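Local coordinates for protein PpiC-type peptidyl-prolyl cis-trans isomerase (Novosphingobium aromaticivorans, PDB 3GPK) that probably catalyses cis-trans isomerisation of peptidyl-prolyl bonds as a periplasmic chaperone, this chain being its PpiC-type (parvulin-like) isomerase domain, at residues G11-A16 with G40-Y45; E6-G11 with I64-L69. All blocks are in the same frame, centred on the assembly; numbering follows the deposited sequence.

Contact 1 (G11-A16 with G40-Y45); sequences GEIFLA and GSFVAY
F42 and I13 make most of this contact, and they reach toward each other from opposite directions. The first kind of interaction is CH-pi. I13 CD1 sits over one face of the F42 ring, 4.2 Å from the ring centroid and 21° off the normal, shifted toward the rim. The second kind is ring against strand backbone. The far end of the F42 ring comes close to the main chain at G11 and E12, with F42 CZ 3.4 Å from G11 C. E12 N lies at the ring edge, near its plane, 3.5 Å from F42 CE2. F42 CG is anti to the backbone N (chi1 -168°), which carries the ring across to the strand. G11 has no side chain, and this lets the ring lie close to the main chain. The third kind is apolar contact between side chains. I13 CG1 is 3.6 Å from F42 CZ, and I13 CD1 is 3.9 Å from Y45 CB. The helix start is fixed locally: S41 is the N-cap, and its OG accepts from A44 N at 3.2 Å. The contact thus joins the first turn of helix 42-49 to strand 7-16 of the antiparallel sheet. I13 also touches A46 further along that helix, the F42 ring meets Y99 of strand 94-104 and touches L85 of strand 85-91, and Y45 packs on I32 and Q35 of helix 22-37.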
# COMPACT_ATOMS: atom_id res chain seq x y z
N GLY A 11 3.44 -2.85 1.68
CA GLY A 11 2.27 -3.68 1.84
C GLY A 11 1.14 -2.91 1.19
O GLY A 11 1.08 -1.69 1.31
N GLU A 12 0.26 -3.61 0.49
CA GLU A 12 -0.86 -2.93 -0.18
C GLU A 12 -2.19 -3.65 -0.02
O GLU A 12 -2.26 -4.87 -0.06
CB GLU A 12 -0.59 -2.78 -1.69
CG GLU A 12 -1.81 -2.28 -2.49
CD GLU A 12 -1.58 -2.21 -3.99
OE1 GLU A 12 -0.87 -3.09 -4.52
OE2 GLU A 12 -2.11 -1.27 -4.63
N ILE A 13 -3.25 -2.86 0.19
CA ILE A 13 -4.61 -3.37 0.26
C ILE A 13 -5.32 -2.60 -0.85
O ILE A 13 -5.42 -1.38 -0.78
CB ILE A 13 -5.30 -3.06 1.61
CG1 ILE A 13 -4.63 -3.86 2.74
CG2 ILE A 13 -6.79 -3.41 1.50
CD1 ILE A 13 -5.23 -3.61 4.12
N PHE A 14 -5.78 -3.31 -1.88
CA PHE A 14 -6.45 -2.67 -3.00
C PHE A 14 -7.94 -2.97 -3.02
O PHE A 14 -8.34 -4.12 -2.89
CB PHE A 14 -5.83 -3.15 -4.31
CG PHE A 14 -6.60 -2.75 -5.53
CD1 PHE A 14 -6.71 -1.42 -5.90
CD2 PHE A 14 -7.25 -3.71 -6.30
CE1 PHE A 14 -7.45 -1.04 -7.01
CE2 PHE A 14 -8.00 -3.35 -7.41
CZ PHE A 14 -8.10 -2.01 -7.77
N LEU A 15 -8.75 -1.93 -3.19
CA LEU A 15 -10.19 -2.09 -3.27
C LEU A 15 -10.62 -1.52 -4.62
O LEU A 15 -10.48 -0.32 -4.86
CB LEU A 15 -10.90 -1.34 -2.15
CG LEU A 15 -10.58 -1.72 -0.70
CD1 LEU A 15 -11.59 -1.06 0.21
CD2 LEU A 15 -10.63 -3.24 -0.51
N ALA A 16 -11.12 -2.38 -5.49
CA ALA A 16 -11.55 -1.96 -6.82
C ALA A 16 -12.86 -1.20 -6.78
O ALA A 16 -13.73 -1.48 -5.95
CB ALA A 16 -11.68 -3.18 -7.73
N GLY A 40 -4.84 -2.69 14.11
CA GLY A 40 -5.15 -3.89 13.35
C GLY A 40 -4.00 -4.43 12.53
O GLY A 40 -3.14 -3.69 12.06
N SER A 41 -3.99 -5.75 12.34
CA SER A 41 -2.94 -6.42 11.57
C SER A 41 -3.10 -6.13 10.09
O SER A 41 -4.14 -6.42 9.52
CB SER A 41 -3.02 -7.93 11.79
OG SER A 41 -2.21 -8.62 10.85
N PHE A 42 -2.07 -5.57 9.48
CA PHE A 42 -2.14 -5.26 8.05
C PHE A 42 -2.37 -6.53 7.26
O PHE A 42 -3.15 -6.55 6.30
CB PHE A 42 -0.85 -4.60 7.57
CG PHE A 42 -0.96 -4.00 6.19
CD1 PHE A 42 -1.45 -2.71 6.02
CD2 PHE A 42 -0.61 -4.75 5.07
CE1 PHE A 42 -1.60 -2.17 4.75
CE2 PHE A 42 -0.76 -4.21 3.79
CZ PHE A 42 -1.25 -2.91 3.63
N VAL A 43 -1.67 -7.60 7.64
CA VAL A 43 -1.80 -8.88 6.97
C VAL A 43 -3.23 -9.40 7.03
O VAL A 43 -3.77 -9.87 6.04
CB VAL A 43 -0.85 -9.94 7.59
CG1 VAL A 43 -1.17 -11.33 7.05
CG2 VAL A 43 0.60 -9.57 7.28
N ALA A 44 -3.83 -9.32 8.21
CA ALA A 44 -5.20 -9.79 8.38
C ALA A 44 -6.19 -9.01 7.53
O ALA A 44 -7.04 -9.60 6.86
CB ALA A 44 -5.60 -9.70 9.84
N TYR A 45 -6.08 -7.68 7.55
CA TYR A 45 -6.98 -6.87 6.76
C TYR A 45 -6.75 -7.05 5.26
O TYR A 45 -7.70 -7.04 4.49
CB TYR A 45 -6.86 -5.39 7.17
CG TYR A 45 -7.69 -5.07 8.40
CD1 TYR A 45 -9.01 -4.64 8.28
CD2 TYR A 45 -7.18 -5.29 9.68
CE1 TYR A 45 -9.81 -4.44 9.39
CE2 TYR A 45 -7.98 -5.10 10.81
CZ TYR A 45 -9.30 -4.68 10.66
OH TYR A 45 -10.12 -4.54 11.75

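Contact 2 (E6-G11 with I64-L69); sequences EEYRIG and IRLAQL
Y8 and I64 form an antiparallel hydrogen-bonded pair, and two backbone bonds close it. Y8 N donates to I64 O at 2.8 Å, in the carbonyl plane and nearly straight at 166°. I64 N donates back to Y8 O, also at 2.8 Å, tilted 27° from the plane of that carbonyl. Both backbone donors and both acceptors of the pair are therefore satisfied. I64 O also receives a CA-H...O contact from E7 CA and lies at the edge of the Y8 ring.

Past I64 the segment turns away, and a water takes over. It donates to E6 O and accepts from L66 N at 3.0 Å, bridging the two backbones. Two backbone bonds close the turn: Q68 N to R65 O, and L69 N to L66 O. Both oxygens of the E7 carboxylate are bonded outside the two segments, and OE1 makes a long, weak ion pair with R104.

L66 CD2 lies over one face of the Y8 ring by CD2 and CE2, 3.9 Å from its centroid, in a CH-pi contact. L66 CG is 3.4 Å from Y8 CE2 and L66 CD1 reaches Y8 OH, so the leucine runs along one side of the ring to the hydroxyl. I10 and L69 meet tip to tip, their CD1 atoms 3.9 Å apart. I64 CG1 sits between the backbone N and the carbonyl carbon (chi1 62°), which brings it within 3.5 Å of Y8 O. The I64 side chain crosses that of I10 at about a right angle, with their CD1 atoms 4.0 Å apart.

The chemistry implies a division of labour. Backbone bonds set the pairing of strand 60-64 with strand 7-16, and a water carries the link past its end. Apolar side chains meet helix 71-79, I10 and L66 at A77 and L69 at A74.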
# COMPACT_ATOMS: atom_id res chain seq x y z
N GLU A 6 16.87 3.91 -3.92
CA GLU A 6 15.99 3.38 -2.90
C GLU A 6 15.10 2.24 -3.37
O GLU A 6 14.64 2.20 -4.51
CB GLU A 6 15.11 4.49 -2.32
CG GLU A 6 15.88 5.70 -1.83
CD GLU A 6 15.99 6.80 -2.88
OE1 GLU A 6 16.06 6.47 -4.08
OE2 GLU A 6 16.01 7.98 -2.49
N GLU A 7 14.88 1.29 -2.46
CA GLU A 7 14.01 0.16 -2.71
C GLU A 7 13.05 0.20 -1.53
O GLU A 7 13.42 0.61 -0.43
CB GLU A 7 14.79 -1.16 -2.72
CG GLU A 7 15.69 -1.31 -3.94
CD GLU A 7 16.40 -2.64 -3.95
OE1 GLU A 7 15.79 -3.64 -4.37
OE2 GLU A 7 17.58 -2.68 -3.54
N TYR A 8 11.82 -0.20 -1.77
CA TYR A 8 10.82 -0.15 -0.72
C TYR A 8 10.11 -1.46 -0.54
O TYR A 8 9.74 -2.10 -1.52
CB TYR A 8 9.77 0.91 -1.07
CG TYR A 8 10.32 2.30 -1.31
CD1 TYR A 8 10.14 3.31 -0.36
CD2 TYR A 8 11.02 2.60 -2.48
CE1 TYR A 8 10.65 4.59 -0.58
CE2 TYR A 8 11.53 3.87 -2.70
CZ TYR A 8 11.34 4.86 -1.75
OH TYR A 8 11.84 6.12 -1.98
N ARG A 9 9.93 -1.87 0.71
CA ARG A 9 9.17 -3.08 0.99
C ARG A 9 7.81 -2.51 1.37
O ARG A 9 7.66 -1.89 2.42
CB ARG A 9 9.75 -3.87 2.16
CG ARG A 9 9.07 -5.22 2.31
CD ARG A 9 9.72 -6.08 3.37
NE ARG A 9 9.23 -7.45 3.32
CZ ARG A 9 9.38 -8.26 2.27
NH1 ARG A 9 10.00 -7.83 1.18
NH2 ARG A 9 8.93 -9.51 2.32
N ILE A 10 6.84 -2.70 0.49
CA ILE A 10 5.52 -2.14 0.71
C ILE A 10 4.40 -3.15 0.81
O ILE A 10 4.41 -4.18 0.13
CB ILE A 10 5.19 -1.14 -0.44
CG1 ILE A 10 6.19 0.01 -0.42
CG2 ILE A 10 3.77 -0.61 -0.30
CD1 ILE A 10 6.07 0.96 -1.60
N GLY A 11 3.44 -2.85 1.68
CA GLY A 11 2.27 -3.68 1.84
C GLY A 11 1.14 -2.91 1.19
O GLY A 11 1.08 -1.69 1.31
N ILE A 64 10.43 -3.37 -3.92
CA ILE A 64 10.15 -2.81 -5.24
C ILE A 64 10.76 -1.43 -5.44
O ILE A 64 11.15 -0.76 -4.48
CB ILE A 64 8.63 -2.69 -5.51
CG1 ILE A 64 8.00 -1.73 -4.49
CG2 ILE A 64 7.97 -4.05 -5.45
CD1 ILE A 64 6.57 -1.35 -4.83
N ARG A 65 10.85 -1.01 -6.70
CA ARG A 65 11.36 0.30 -7.04
C ARG A 65 10.10 1.12 -7.34
O ARG A 65 9.12 0.56 -7.84
CB ARG A 65 12.26 0.21 -8.28
CG ARG A 65 13.52 -0.62 -8.07
CD ARG A 65 14.40 -0.57 -9.31
NE ARG A 65 15.76 -1.06 -9.07
CZ ARG A 65 16.09 -2.34 -8.97
NH1 ARG A 65 15.17 -3.29 -9.08
NH2 ARG A 65 17.36 -2.68 -8.78
N LEU A 66 10.11 2.41 -7.03
CA LEU A 66 8.93 3.25 -7.25
C LEU A 66 8.36 3.22 -8.67
O LEU A 66 7.16 3.40 -8.86
CB LEU A 66 9.22 4.68 -6.83
CG LEU A 66 9.54 4.84 -5.34
CD1 LEU A 66 9.66 6.32 -5.00
CD2 LEU A 66 8.44 4.19 -4.50
N ALA A 67 9.21 3.00 -9.66
CA ALA A 67 8.75 2.95 -11.04
C ALA A 67 7.80 1.77 -11.28
O ALA A 67 7.10 1.72 -12.29
CB ALA A 67 9.94 2.87 -11.99
N GLN A 68 7.78 0.81 -10.36
CA GLN A 68 6.90 -0.35 -10.51
C GLN A 68 5.47 -0.02 -10.09
O GLN A 68 4.53 -0.76 -10.38
CB GLN A 68 7.40 -1.53 -9.68
CG GLN A 68 8.75 -2.04 -10.07
CD GLN A 68 9.15 -3.28 -9.30
OE1 GLN A 68 8.57 -4.35 -9.48
NE2 GLN A 68 10.14 -3.14 -8.43
N LEU A 69 5.31 1.09 -9.37
CA LEU A 69 4.00 1.51 -8.90
C LEU A 69 3.37 2.55 -9.79
O LEU A 69 4.06 3.29 -10.49
CB LEU A 69 4.11 2.10 -7.49
CG LEU A 69 4.47 1.18 -6.33
CD1 LEU A 69 4.78 2.02 -5.11
CD2 LEU A 69 3.32 0.22 -6.06
O HOH W 1 12.78 3.50 -6.17

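In the fold
Both contacts use strand 7-16, and they share G11. Their centres are about 17 Å apart, on opposite sides of the centre of the chain. Along the chain contact 1 is nested inside the loop closed by contact 2: helices 22-37 and 42-49 follow the strand, then strand 60-64 returns to pair with it, and the turn after it leads to helix 71-79. The strand meets the start of helix 42-49 at its middle (G11-I13), and the edge strand with its following turn near its start (E7-I10). I13 points to helix 42-49 and I10 to helix 71-79, from opposite faces of the strand. The four-stranded antiparallel sheet thus has helices on both faces, as in the parvulin fold.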